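Local atomic coordinates of cephalosporin acylase (PDB entry 2NLZ), a protein that probably acts as an N-terminal nucleophile amidohydrolase of the gamma-glutamyltranspeptidase family, hydrolysing amide bonds such as the acyl side-chain linkage of cephalosporins. Residues 72-77 with 371-376; 49-54 with 359-364; 83-88 with 249-254; 262-267 with 424-429. The protein carries 1 engineered substitution. One frame throughout, in Å; residues are numbered along the deposited sequence.

Interaction 1 (72-77 with 371-376)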
loop_
_atom_site.group_PDB
_atom_site.type_symbol
_atom_site.label_atom_id
_atom_site.label_comp_id
_atom_site.label_asym_id
_atom_site.label_seq_id
_atom_site.Cartn_x
_atom_site.Cartn_y
_atom_site.Cartn_z
ATOM N N ALA D 72 -37.428 6.709 -14.502
ATOM C CA ALA D 72 -37.017 6.556 -13.104
ATOM C C ALA D 72 -37.553 5.285 -12.450
ATOM O O ALA D 72 -38.453 4.646 -12.975
ATOM C CB ALA D 72 -37.457 7.772 -12.305
ATOM N N PHE D 73 -36.989 4.926 -11.301
ATOM C CA PHE D 73 -37.472 3.797 -10.495
ATOM C C PHE D 73 -37.318 4.126 -9.013
ATOM O O PHE D 73 -36.396 4.862 -8.620
ATOM C CB PHE D 73 -36.681 2.524 -10.797
ATOM C CG PHE D 73 -37.105 1.808 -12.054
ATOM C CD1 PHE D 73 -38.011 0.768 -12.001
ATOM C CD2 PHE D 73 -36.550 2.143 -13.291
ATOM C CE1 PHE D 73 -38.373 0.089 -13.156
ATOM C CE2 PHE D 73 -36.914 1.474 -14.458
ATOM C CZ PHE D 73 -37.825 0.444 -14.387
ATOM N N ALA D 74 -38.202 3.571 -8.181
ATOM C CA ALA D 74 -38.123 3.817 -6.734
ATOM C C ALA D 74 -38.615 2.669 -5.875
ATOM O O ALA D 74 -39.596 2.003 -6.209
ATOM C CB ALA D 74 -38.849 5.101 -6.352
ATOM N N LEU D 75 -37.893 2.434 -4.783
ATOM C CA LEU D 75 -38.388 1.625 -3.688
ATOM C C LEU D 75 -38.545 2.561 -2.506
ATOM O O LEU D 75 -37.563 3.108 -2.000
ATOM C CB LEU D 75 -37.447 0.465 -3.356
ATOM C CG LEU D 75 -37.619 -0.824 -4.173
ATOM C CD1 LEU D 75 -36.615 -1.890 -3.779
ATOM C CD2 LEU D 75 -39.030 -1.355 -4.014
ATOM N N VAL D 76 -39.787 2.775 -2.087
ATOM C CA VAL D 76 -40.059 3.702 -0.990
ATOM C C VAL D 76 -40.693 2.984 0.200
ATOM O O VAL D 76 -41.674 2.254 0.055
ATOM C CB VAL D 76 -40.882 4.951 -1.469
ATOM C CG1 VAL D 76 -41.918 4.552 -2.489
ATOM C CG2 VAL D 76 -41.542 5.650 -0.307
ATOM N N TRP D 77 -40.083 3.161 1.366
ATOM C CA TRP D 77 -40.629 2.604 2.599
ATOM C C TRP D 77 -41.317 3.690 3.378
ATOM O O TRP D 77 -40.685 4.649 3.813
ATOM C CB TRP D 77 -39.542 2.003 3.480
ATOM C CG TRP D 77 -40.064 1.368 4.744
ATOM C CD1 TRP D 77 -40.346 1.992 5.938
ATOM C CD2 TRP D 77 -40.338 -0.026 4.951
ATOM N NE1 TRP D 77 -40.777 1.067 6.866
ATOM C CE2 TRP D 77 -40.778 -0.176 6.285
ATOM C CE3 TRP D 77 -40.247 -1.166 4.137
ATOM C CZ2 TRP D 77 -41.129 -1.412 6.813
ATOM C CZ3 TRP D 77 -40.602 -2.389 4.664
ATOM C CH2 TRP D 77 -41.039 -2.504 5.985
ATOM N N VAL D 371 -36.234 6.115 1.114
ATOM C CA VAL D 371 -36.361 5.855 -0.326
ATOM C C VAL D 371 -35.059 5.558 -1.066
ATOM O O VAL D 371 -34.035 6.196 -0.844
ATOM C CB VAL D 371 -37.247 6.917 -1.082
ATOM C CG1 VAL D 371 -37.330 8.219 -0.318
ATOM C CG2 VAL D 371 -36.788 7.137 -2.542
ATOM N N SER D 372 -35.135 4.547 -1.923
ATOM C CA SER D 372 -34.127 4.234 -2.918
ATOM C C SER D 372 -34.636 4.753 -4.260
ATOM O O SER D 372 -35.631 4.253 -4.773
ATOM C CB SER D 372 -33.966 2.718 -2.991
ATOM O OG SER D 372 -32.879 2.319 -3.808
ATOM N N PHE D 373 -33.969 5.763 -4.815
ATOM C CA PHE D 373 -34.411 6.388 -6.062
ATOM C C PHE D 373 -33.298 6.394 -7.069
ATOM O O PHE D 373 -32.159 6.690 -6.730
ATOM C CB PHE D 373 -34.844 7.842 -5.835
ATOM C CG PHE D 373 -35.555 8.453 -7.009
ATOM C CD1 PHE D 373 -36.941 8.381 -7.111
ATOM C CD2 PHE D 373 -34.843 9.094 -8.023
ATOM C CE1 PHE D 373 -37.606 8.940 -8.204
ATOM C CE2 PHE D 373 -35.500 9.652 -9.124
ATOM C CZ PHE D 373 -36.880 9.586 -9.210
ATOM N N ILE D 374 -33.644 6.120 -8.321
ATOM C CA ILE D 374 -32.668 6.096 -9.385
ATOM C C ILE D 374 -33.305 6.531 -10.717
ATOM O O ILE D 374 -34.440 6.150 -11.017
ATOM C CB ILE D 374 -32.030 4.695 -9.441
ATOM C CG1 ILE D 374 -30.844 4.638 -10.395
ATOM C CG2 ILE D 374 -33.064 3.654 -9.753
ATOM C CD1 ILE D 374 -29.914 3.495 -10.093
ATOM N N GLN D 375 -32.604 7.360 -11.495
ATOM C CA GLN D 375 -33.085 7.733 -12.840
ATOM C C GLN D 375 -31.947 7.876 -13.841
ATOM O O GLN D 375 -30.830 8.199 -13.458
ATOM C CB GLN D 375 -33.970 9.000 -12.823
ATOM C CG GLN D 375 -33.257 10.287 -12.502
ATOM C CD GLN D 375 -34.176 11.469 -12.372
ATOM O OE1 GLN D 375 -35.326 11.336 -11.965
ATOM N NE2 GLN D 375 -33.666 12.646 -12.699
ATOM N N SER D 376 -32.241 7.643 -15.121
ATOM C CA SER D 376 -31.217 7.684 -16.163
ATOM C C SER D 376 -31.750 7.981 -17.568
ATOM O O SER D 376 -32.899 7.687 -17.891
ATOM C CB SER D 376 -30.439 6.364 -16.169
ATOM O OG SER D 376 -29.583 6.233 -17.285
#

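Interaction 2 (49-54 with 359-364)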
loop_
_atom_site.group_PDB
_atom_site.type_symbol
_atom_site.label_atom_id
_atom_site.label_comp_id
_atom_site.label_asym_id
_atom_site.label_seq_id
_atom_site.Cartn_x
_atom_site.Cartn_y
_atom_site.Cartn_z
ATOM N N ASP D 49 -40.392 13.561 -0.413
ATOM C CA ASP D 49 -40.225 14.919 -0.901
ATOM C C ASP D 49 -38.766 15.165 -1.230
ATOM O O ASP D 49 -38.446 15.578 -2.345
ATOM C CB ASP D 49 -40.704 15.934 0.131
ATOM C CG ASP D 49 -42.206 15.930 0.307
ATOM O OD1 ASP D 49 -42.933 16.105 -0.699
ATOM O OD2 ASP D 49 -42.653 15.776 1.461
ATOM N N ALA D 50 -37.887 14.874 -0.268
ATOM C CA ALA D 50 -36.435 15.051 -0.428
ATOM C C ALA D 50 -35.854 14.300 -1.627
ATOM O O ALA D 50 -34.963 14.806 -2.306
ATOM C CB ALA D 50 -35.701 14.661 0.850
ATOM N N ALA D 51 -36.367 13.094 -1.873
ATOM C CA ALA D 51 -35.932 12.281 -2.982
ATOM C C ALA D 51 -36.247 12.989 -4.293
ATOM O O ALA D 51 -35.395 13.075 -5.178
ATOM C CB ALA D 51 -36.601 10.934 -2.925
ATOM N N ILE D 52 -37.469 13.509 -4.401
ATOM C CA ILE D 52 -37.903 14.256 -5.584
ATOM C C ILE D 52 -37.065 15.523 -5.727
ATOM O O ILE D 52 -36.618 15.849 -6.814
ATOM C CB ILE D 52 -39.415 14.573 -5.536
ATOM C CG1 ILE D 52 -40.233 13.279 -5.469
ATOM C CG2 ILE D 52 -39.849 15.364 -6.753
ATOM C CD1 ILE D 52 -41.660 13.465 -4.975
ATOM N N ALA D 53 -36.811 16.203 -4.620
ATOM C CA ALA D 53 -35.972 17.397 -4.645
ATOM C C ALA D 53 -34.612 17.103 -5.262
ATOM O O ALA D 53 -34.169 17.773 -6.194
ATOM C CB ALA D 53 -35.804 17.962 -3.247
ATOM N N THR D 54 -33.980 16.065 -4.740
ATOM C CA THR D 54 -32.669 15.634 -5.168
ATOM C C THR D 54 -32.655 15.106 -6.605
ATOM O O THR D 54 -31.692 15.326 -7.332
ATOM C CB THR D 54 -32.157 14.538 -4.224
ATOM O OG1 THR D 54 -32.378 14.939 -2.864
ATOM C CG2 THR D 54 -30.678 14.289 -4.447
ATOM N N VAL D 359 -28.118 8.339 -12.253
ATOM C CA VAL D 359 -27.915 8.934 -10.935
ATOM C C VAL D 359 -28.629 8.122 -9.860
ATOM O O VAL D 359 -29.815 7.815 -9.986
ATOM C CB VAL D 359 -28.325 10.452 -10.861
ATOM C CG1 VAL D 359 -27.347 11.305 -11.632
ATOM C CG2 VAL D 359 -29.732 10.688 -11.378
ATOM N N TYR D 360 -27.897 7.750 -8.820
ATOM C CA TYR D 360 -28.515 7.092 -7.676
ATOM C C TYR D 360 -28.537 8.017 -6.465
ATOM O O TYR D 360 -27.712 8.925 -6.335
ATOM C CB TYR D 360 -27.879 5.724 -7.344
ATOM C CG TYR D 360 -28.557 5.087 -6.155
ATOM C CD1 TYR D 360 -29.835 4.564 -6.276
ATOM C CD2 TYR D 360 -27.958 5.074 -4.899
ATOM C CE1 TYR D 360 -30.500 4.026 -5.185
ATOM C CE2 TYR D 360 -28.613 4.537 -3.802
ATOM C CZ TYR D 360 -29.886 4.014 -3.955
ATOM O OH TYR D 360 -30.558 3.476 -2.883
ATOM N N LEU D 361 -29.490 7.763 -5.579
ATOM C CA LEU D 361 -29.903 8.709 -4.570
ATOM C C LEU D 361 -30.540 7.899 -3.447
ATOM O O LEU D 361 -31.263 6.924 -3.713
ATOM C CB LEU D 361 -30.923 9.640 -5.229
ATOM C CG LEU D 361 -31.841 10.686 -4.631
ATOM C CD1 LEU D 361 -32.539 11.281 -5.816
ATOM C CD2 LEU D 361 -32.854 10.106 -3.655
ATOM N N ALA D 362 -30.278 8.285 -2.200
ATOM C CA ALA D 362 -30.955 7.648 -1.082
ATOM C C ALA D 362 -31.312 8.663 -0.028
ATOM O O ALA D 362 -30.498 9.517 0.325
ATOM C CB ALA D 362 -30.108 6.546 -0.487
ATOM N N THR D 363 -32.546 8.570 0.462
ATOM C CA THR D 363 -33.044 9.466 1.497
ATOM C C THR D 363 -33.759 8.711 2.623
ATOM O O THR D 363 -34.387 7.664 2.408
ATOM C CB THR D 363 -34.021 10.476 0.919
ATOM O OG1 THR D 363 -34.969 9.781 0.110
ATOM C CG2 THR D 363 -33.308 11.501 0.049
ATOM N N ALA D 364 -33.654 9.260 3.826
ATOM C CA ALA D 364 -34.367 8.740 4.988
ATOM C C ALA D 364 -34.696 9.891 5.948
ATOM O O ALA D 364 -33.969 10.899 5.997
ATOM C CB ALA D 364 -33.541 7.679 5.686
#

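Interaction 3 (83-88 with 249-254)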
loop_
_atom_site.group_PDB
_atom_site.type_symbol
_atom_site.label_atom_id
_atom_site.label_comp_id
_atom_site.label_asym_id
_atom_site.label_seq_id
_atom_site.Cartn_x
_atom_site.Cartn_y
_atom_site.Cartn_z
ATOM N N HIS D 83 -42.942 -0.043 -0.953
ATOM C CA HIS D 83 -43.639 0.175 -2.225
ATOM C C HIS D 83 -42.673 0.292 -3.408
ATOM O O HIS D 83 -41.580 0.835 -3.268
ATOM C CB HIS D 83 -44.501 1.439 -2.147
ATOM C CG HIS D 83 -45.447 1.459 -0.990
ATOM N ND1 HIS D 83 -46.669 0.823 -1.019
ATOM C CD2 HIS D 83 -45.353 2.042 0.227
ATOM C CE1 HIS D 83 -47.285 1.011 0.133
ATOM N NE2 HIS D 83 -46.510 1.751 0.905
ATOM N N GLY D 84 -43.082 -0.195 -4.577
ATOM C CA GLY D 84 -42.222 -0.111 -5.757
ATOM C C GLY D 84 -42.824 0.697 -6.891
ATOM O O GLY D 84 -43.937 0.415 -7.333
ATOM N N LEU D 85 -42.096 1.705 -7.369
ATOM C CA LEU D 85 -42.603 2.545 -8.456
ATOM C C LEU D 85 -41.857 2.295 -9.756
ATOM O O LEU D 85 -40.641 2.471 -9.830
ATOM C CB LEU D 85 -42.544 4.035 -8.088
ATOM C CG LEU D 85 -43.244 5.000 -9.060
ATOM C CD1 LEU D 85 -44.709 4.621 -9.238
ATOM C CD2 LEU D 85 -43.127 6.452 -8.612
ATOM N N ASN D 86 -42.601 1.883 -10.773
ATOM C CA ASN D 86 -42.028 1.638 -12.087
ATOM C C ASN D 86 -42.269 2.834 -12.975
ATOM O O ASN D 86 -43.274 2.905 -13.678
ATOM C CB ASN D 86 -42.613 0.374 -12.734
ATOM C CG ASN D 86 -41.822 -0.087 -13.947
ATOM O OD1 ASN D 86 -41.322 0.728 -14.718
ATOM N ND2 ASN D 86 -41.697 -1.410 -14.117
ATOM N N GLY D 87 -41.337 3.773 -12.955
ATOM C CA GLY D 87 -41.458 4.931 -13.804
ATOM C C GLY D 87 -40.789 4.749 -15.146
ATOM O O GLY D 87 -40.256 5.702 -15.693
ATOM N N SER D 88 -40.807 3.527 -15.673
ATOM C CA SER D 88 -40.214 3.240 -16.974
ATOM C C SER D 88 -41.255 3.387 -18.060
ATOM O O SER D 88 -42.308 2.754 -18.008
ATOM C CB SER D 88 -39.647 1.828 -17.004
ATOM O OG SER D 88 -39.271 1.449 -18.309
ATOM N N PRO D 249 -47.003 6.234 -14.530
ATOM C CA PRO D 249 -46.132 5.456 -13.660
ATOM C C PRO D 249 -46.947 4.342 -13.018
ATOM O O PRO D 249 -48.115 4.548 -12.676
ATOM C CB PRO D 249 -45.647 6.471 -12.612
ATOM C CG PRO D 249 -46.447 7.681 -12.803
ATOM C CD PRO D 249 -47.057 7.657 -14.158
ATOM N N GLU D 250 -46.351 3.161 -12.900
ATOM C CA GLU D 250 -47.062 1.992 -12.406
ATOM C C GLU D 250 -46.516 1.585 -11.048
ATOM O O GLU D 250 -45.322 1.314 -10.908
ATOM C CB GLU D 250 -46.957 0.837 -13.417
ATOM C CG GLU D 250 -47.453 -0.527 -12.921
ATOM C CD GLU D 250 -47.439 -1.590 -14.012
ATOM O OE1 GLU D 250 -47.814 -1.266 -15.157
ATOM O OE2 GLU D 250 -47.063 -2.748 -13.730
ATOM N N TRP D 251 -47.384 1.570 -10.042
ATOM C CA TRP D 251 -47.014 0.968 -8.771
ATOM C C TRP D 251 -46.980 -0.532 -8.969
ATOM O O TRP D 251 -47.962 -1.143 -9.390
ATOM C CB TRP D 251 -47.979 1.350 -7.659
ATOM C CG TRP D 251 -47.880 2.774 -7.306
ATOM C CD1 TRP D 251 -48.712 3.780 -7.710
ATOM C CD2 TRP D 251 -46.880 3.380 -6.491
ATOM N NE1 TRP D 251 -48.293 4.976 -7.184
ATOM C CE2 TRP D 251 -47.171 4.760 -6.429
ATOM C CE3 TRP D 251 -45.771 2.892 -5.800
ATOM C CZ2 TRP D 251 -46.390 5.658 -5.702
ATOM C CZ3 TRP D 251 -44.994 3.784 -5.076
ATOM C CH2 TRP D 251 -45.310 5.155 -5.036
ATOM N N VAL D 252 -45.823 -1.110 -8.690
ATOM C CA VAL D 252 -45.586 -2.502 -8.972
ATOM C C VAL D 252 -45.116 -3.148 -7.667
ATOM O O VAL D 252 -44.663 -2.451 -6.753
ATOM C CB VAL D 252 -44.608 -2.636 -10.183
ATOM C CG1 VAL D 252 -43.177 -2.343 -9.779
ATOM C CG2 VAL D 252 -44.755 -3.986 -10.885
ATOM N N GLU D 253 -45.274 -4.465 -7.553
ATOM C CA GLU D 253 -44.989 -5.173 -6.294
ATOM C C GLU D 253 -43.541 -5.682 -6.227
ATOM O O GLU D 253 -43.149 -6.559 -7.015
ATOM C CB GLU D 253 -45.990 -6.328 -6.094
ATOM C CG GLU D 253 -45.940 -7.005 -4.716
ATOM C CD GLU D 253 -46.427 -6.107 -3.584
ATOM O OE1 GLU D 253 -47.390 -5.335 -3.796
ATOM O OE2 GLU D 253 -45.843 -6.183 -2.478
ATOM N N PRO D 254 -42.746 -5.132 -5.286
ATOM C CA PRO D 254 -41.321 -5.489 -5.140
ATOM C C PRO D 254 -41.097 -6.973 -4.827
ATOM O O PRO D 254 -41.913 -7.600 -4.132
ATOM C CB PRO D 254 -40.843 -4.622 -3.970
ATOM C CG PRO D 254 -42.079 -4.195 -3.260
ATOM C CD PRO D 254 -43.165 -4.124 -4.297
#

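Interaction 4 (262-267 with 424-429)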
loop_
_atom_site.group_PDB
_atom_site.type_symbol
_atom_site.label_atom_id
_atom_site.label_comp_id
_atom_site.label_asym_id
_atom_site.label_seq_id
_atom_site.Cartn_x
_atom_site.Cartn_y
_atom_site.Cartn_z
ATOM N N TYR D 262 -31.861 -11.661 6.351
ATOM C CA TYR D 262 -32.255 -10.399 5.743
ATOM C C TYR D 262 -33.089 -10.679 4.496
ATOM O O TYR D 262 -33.083 -11.798 3.969
ATOM C CB TYR D 262 -31.013 -9.589 5.348
ATOM C CG TYR D 262 -30.181 -9.075 6.511
ATOM C CD1 TYR D 262 -30.299 -7.756 6.939
ATOM C CD2 TYR D 262 -29.271 -9.909 7.174
ATOM C CE1 TYR D 262 -29.544 -7.276 7.999
ATOM C CE2 TYR D 262 -28.507 -9.438 8.239
ATOM C CZ TYR D 262 -28.652 -8.119 8.643
ATOM O OH TYR D 262 -27.910 -7.628 9.691
ATOM N N ARG D 263 -33.811 -9.667 4.029
ATOM C CA ARG D 263 -34.458 -9.739 2.727
ATOM C C ARG D 263 -33.949 -8.634 1.805
ATOM O O ARG D 263 -33.974 -7.446 2.153
ATOM C CB ARG D 263 -35.984 -9.713 2.851
ATOM C CG ARG D 263 -36.559 -10.927 3.567
ATOM C CD ARG D 263 -37.995 -11.204 3.142
ATOM N NE ARG D 263 -38.081 -11.868 1.840
ATOM C CZ ARG D 263 -38.104 -13.186 1.666
ATOM N NH1 ARG D 263 -38.040 -14.000 2.708
ATOM N NH2 ARG D 263 -38.187 -13.697 0.447
ATOM N N VAL D 264 -33.475 -9.047 0.633
ATOM C CA VAL D 264 -32.949 -8.134 -0.376
ATOM C C VAL D 264 -34.039 -7.823 -1.406
ATOM O O VAL D 264 -34.530 -8.720 -2.090
ATOM C CB VAL D 264 -31.721 -8.739 -1.080
ATOM C CG1 VAL D 264 -31.089 -7.726 -2.002
ATOM C CG2 VAL D 264 -30.716 -9.201 -0.063
ATOM N N TRP D 265 -34.409 -6.549 -1.510
ATOM C CA TRP D 265 -35.511 -6.152 -2.380
ATOM C C TRP D 265 -35.052 -5.482 -3.673
ATOM O O TRP D 265 -34.101 -4.693 -3.677
ATOM C CB TRP D 265 -36.458 -5.221 -1.638
ATOM C CG TRP D 265 -37.080 -5.850 -0.457
ATOM C CD1 TRP D 265 -36.597 -5.853 0.813
ATOM C CD2 TRP D 265 -38.321 -6.570 -0.419
ATOM N NE1 TRP D 265 -37.458 -6.531 1.647
ATOM C CE2 TRP D 265 -38.523 -6.983 0.917
ATOM C CE3 TRP D 265 -39.282 -6.904 -1.383
ATOM C CZ2 TRP D 265 -39.648 -7.719 1.318
ATOM C CZ3 TRP D 265 -40.397 -7.640 -0.986
ATOM C CH2 TRP D 265 -40.567 -8.039 0.358
ATOM N N GLU D 266 -35.733 -5.821 -4.764
ATOM C CA GLU D 266 -35.542 -5.158 -6.034
ATOM C C GLU D 266 -36.919 -4.886 -6.660
ATOM O O GLU D 266 -37.918 -5.514 -6.285
ATOM C CB GLU D 266 -34.724 -6.048 -6.980
ATOM C CG GLU D 266 -33.325 -6.434 -6.505
ATOM C CD GLU D 266 -32.281 -5.336 -6.678
ATOM O OE1 GLU D 266 -32.512 -4.382 -7.461
ATOM O OE2 GLU D 266 -31.216 -5.444 -6.029
ATOM N N ILE D 267 -36.970 -3.948 -7.601
ATOM C CA ILE D 267 -38.107 -3.802 -8.503
ATOM C C ILE D 267 -38.187 -5.056 -9.382
ATOM O O ILE D 267 -37.155 -5.534 -9.865
ATOM C CB ILE D 267 -37.923 -2.559 -9.408
ATOM C CG1 ILE D 267 -37.899 -1.267 -8.571
ATOM C CG2 ILE D 267 -38.978 -2.512 -10.528
ATOM C CD1 ILE D 267 -39.119 -1.041 -7.677
ATOM N N GLY D 424 -32.295 -0.540 -4.879
ATOM C CA GLY D 424 -32.374 -1.672 -3.970
ATOM C C GLY D 424 -32.854 -1.262 -2.602
ATOM O O GLY D 424 -32.695 -0.112 -2.200
ATOM N N PHE D 425 -33.444 -2.214 -1.887
ATOM C CA PHE D 425 -33.784 -2.003 -0.486
ATOM C C PHE D 425 -33.480 -3.224 0.363
ATOM O O PHE D 425 -33.696 -4.355 -0.066
ATOM C CB PHE D 425 -35.254 -1.630 -0.332
ATOM C CG PHE D 425 -35.535 -0.754 0.862
ATOM C CD1 PHE D 425 -35.605 0.626 0.717
ATOM C CD2 PHE D 425 -35.732 -1.306 2.128
ATOM C CE1 PHE D 425 -35.864 1.441 1.811
ATOM C CE2 PHE D 425 -35.991 -0.497 3.227
ATOM C CZ PHE D 425 -36.060 0.880 3.063
ATOM N N LEU D 426 -32.985 -2.978 1.570
ATOM C CA LEU D 426 -32.679 -4.042 2.508
ATOM C C LEU D 426 -33.569 -3.994 3.755
ATOM O O LEU D 426 -33.856 -2.919 4.298
ATOM C CB LEU D 426 -31.194 -4.021 2.894
ATOM C CG LEU D 426 -30.622 -5.238 3.648
ATOM C CD1 LEU D 426 -30.904 -6.553 2.931
ATOM C CD2 LEU D 426 -29.124 -5.079 3.890
ATOM N N THR D 427 -33.956 -5.185 4.211
ATOM C CA THR D 427 -34.977 -5.381 5.233
ATOM C C THR D 427 -34.605 -6.586 6.111
ATOM O O THR D 427 -34.000 -7.534 5.629
ATOM C CB THR D 427 -36.347 -5.565 4.527
ATOM O OG1 THR D 427 -36.973 -4.289 4.392
ATOM C CG2 THR D 427 -37.279 -6.523 5.248
ATOM N N LYS D 428 -34.933 -6.532 7.399
ATOM C CA LYS D 428 -34.732 -7.681 8.288
ATOM C C LYS D 428 -35.917 -7.866 9.237
ATOM O O LYS D 428 -36.170 -7.009 10.090
ATOM C CB LYS D 428 -33.433 -7.530 9.082
ATOM C CG LYS D 428 -33.080 -8.709 9.978
ATOM C CD LYS D 428 -31.856 -8.390 10.834
ATOM C CE LYS D 428 -31.571 -9.471 11.870
ATOM N NZ LYS D 428 -31.137 -10.751 11.255
ATOM N N ASN D 429 -36.622 -8.992 9.083
ATOM C CA ASN D 429 -37.786 -9.345 9.914
ATOM C C ASN D 429 -38.880 -8.288 9.884
ATOM O O ASN D 429 -39.339 -7.837 10.937
ATOM C CB ASN D 429 -37.388 -9.621 11.375
ATOM C CG ASN D 429 -36.397 -10.758 11.513
ATOM O OD1 ASN D 429 -36.410 -11.715 10.744
ATOM N ND2 ASN D 429 -35.528 -10.658 12.512
#

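Interaction 1 (72-77 with 371-376)
The amide of Phe73 meets the carbonyl oxygen of Ile374, N to O 2.8 Å, and belongs to an antiparallel ladder in the beta core of the Ntn-hydrolase sandwich, where sheets are packed between layers of helices. Ile374 N returns the bond to Phe73 O over 3.0 Å. Two residues further along, Leu75 and Ser372 repeat the exchange, and the Ser372 N-H points at Leu75 O almost straight, 170° at the hydrogen. Between these two hydrogen-bonded pairs stands the non-hydrogen-bonded pair Ala74 and Phe373, where Ala74 CA makes a CH contact with Ser372 O.

Side chains alternate between two faces. On the face of Ala72, Ala74, Val76 and Phe373, which helix 47-61 covers, the ring of Phe373 packs against two alanines. Phe373 has CG anti to its backbone N (chi1 -169°), which lays the ring beside the partner strand: Ala72 CB approaches CZ at 3.6 Å and Ala74 CB approaches CD1 at 3.9 Å, both obliquely. Phe73 O sits above one face of that ring, toward the rim. Next to it Gln375 touches Ala72 through CB, while its amide is held by Trp126 through OE1 and Asn66 through NE2.

On the face of Phe73, Leu75, Ser372 and Ile374, Ser372 turns its hydroxyl away from Leu75 to hydrogen-bond with Tyr360 and with the carbonyl of Gly424, and Phe73 CB rests against the CG2 branch of Ile374 at 3.9 Å.

Interaction 2 (49-54 with 359-364)
Leu361 extends from its strand and touches Ala51 and Thr54, one turn apart on the helix, with both methyls. CD1 lies 3.6 Å from Thr54 CB and also abuts the carbonyl oxygen of Ala51, while CD2 meets Ala51 CB at 3.9 Å. The side chain is fully extended, with CG anti to the backbone N and CD1 continuing the line (chi2 178°), which brings the fork right to the helix surface. Its stem meets the CG2 methyl of Thr54 at 3.8 Å from CG, so the leucine meets the threonine through both CB and CG2.

Two residues along the strand, Thr363 presents its branches differently. CG2 packs on Ala50 CB at 4.0 Å, and OG1 passes 3.6 Å from Ala51 CB on its way to the carbonyl of Ala47, one turn earlier in the helix. The hydroxyl thus bonds to the helix backbone just beside the apolar patch.

The second shell fixes these pieces. Thr54 OG1 donates back to Ala50 O at 2.6 Å, an oxygen that also accepts Thr54 N from the opposite face of its plane; with the hydroxyl turned inward, the threonine offers carbon to Leu361. Ala33 of helix 31-42 and Val26 of strand 24-28 close in around Thr54, and Phe373 borders Leu361 from the neighbouring strand.

With small alanines at the interface, the helix axis lies only 8.0 Å from the strand axis and runs roughly antiparallel to it, a close helix-on-sheet packing of the kind that builds the outer layer of the Ntn-hydrolase alpha-beta-beta-alpha sandwich.

Interaction 3 (83-88 with 249-254)
Asn86 and Glu250 form a hydrogen-bonded antiparallel pair where strand 81-87 takes the start of strand 250-259 as its neighbour in the beta core. Asn86 N donates to Glu250 O at 2.8 Å, and the return bond from Glu250 N to Asn86 O is longer, 3.2 Å, its donor lying above the carbonyl plane. Further along, Val252 N gives Gly84 O a nearly straight bond, 172° at the hydrogen.

Between them, Leu85 and Trp251 meet on one face of the strands. Leu85 CD1 sits over the six-membered ring of the indole, 3.8 Å from its centroid, a CH-pi contact. CG anti to the backbone N (chi1 -171°) carries that methyl across to the tryptophan, and Pro249 CB touches it as well, at 4.0 Å. His83 CB comes obliquely to CZ3 of the same ring. Helix 122-133 lies over this side: Trp251 NE1 hydrogen-bonds Glu128, and Tyr133 meets the indole at about a right angle.

The opposite face is more polar. Asn86 CB rests 4.1 Å from the CG1 branch of Val252, while the amide reaches forward along its own chain, OD1 accepting Ser88 N in the carbonyl plane to make an Asx turn, and ND2 bonding Asn270.

The chemistry implies two fixed groups: an indole probably oriented by its N-H bond, with Leu85 and Tyr133 against it, and an amide whose rotation is settled by a partner at each end.

Interaction 4 (262-267 with 424-429)
Leu426 CD1 is the apolar centre, touching Tyr262 CB at 3.9 Å and Val264 CG2 at 4.0 Å, about a right angle apart, within an antiparallel pairing of the Ntn-hydrolase beta core. CG stands anti to the backbone N of Leu426 and a turned chi2 of 53° swings CD1 back over the opposing strand. Met452 and Ile456 of helix 444-457 cover this cluster.

Beneath it the backbones exchange bonds in pairs. Arg263 N reaches Thr427 O at 2.7 Å in a nearly straight line, whereas the return from Thr427 N to Arg263 O is bent, 136° at the hydrogen. Trp265 and Phe425 trade a second pair, and Trp265 CB packs on Phe425 CB.

On the face away from Leu426, the indole of Trp265 turns its pyrrole edge to the other strand. Phe425 O lies in the plane of the ring near CD1, and Thr427 meets NE1 at the ring edge, its CG2 in plane at 3.6 Å and CB nearer still.

Polar ends mark the borders. Arg263 leads its guanidinium away to Ser256, where NE finds the hydroxyl, and at the far end Glu266 OE2 bonds His448. Lys428 is partly exposed: its chain runs over the Tyr262 ring, with CD 3.8 Å above the plane toward the rim. A bend at chi4 (68°) then sets NZ over the same face, 4.6 Å from the ring centroid, in a cation-pi contact.

How the interactions relate
From the N terminus the chain lays down helix 47-61, then the consecutive strands 71-78 and 81-87. Interaction 3 closes first, its loop of largely helical chain bringing strand 250-259 alongside 81-87. It nests inside the larger loops of interactions 1 and 2, which cross each other as strands 359-365 and 370-376 return to helix 47-61 and strand 71-78. Strand 262-266 directly follows 250-259, and interaction 4, in series with 3, crosses both 1 and 2 when strand 424-428 comes back to it. Interactions 1 and 2 meet at Val371 N and Thr363 O; Ile267, ending segment 262-267, touches segments of both 1 and 3, tying interaction 4 to the other strand pairings.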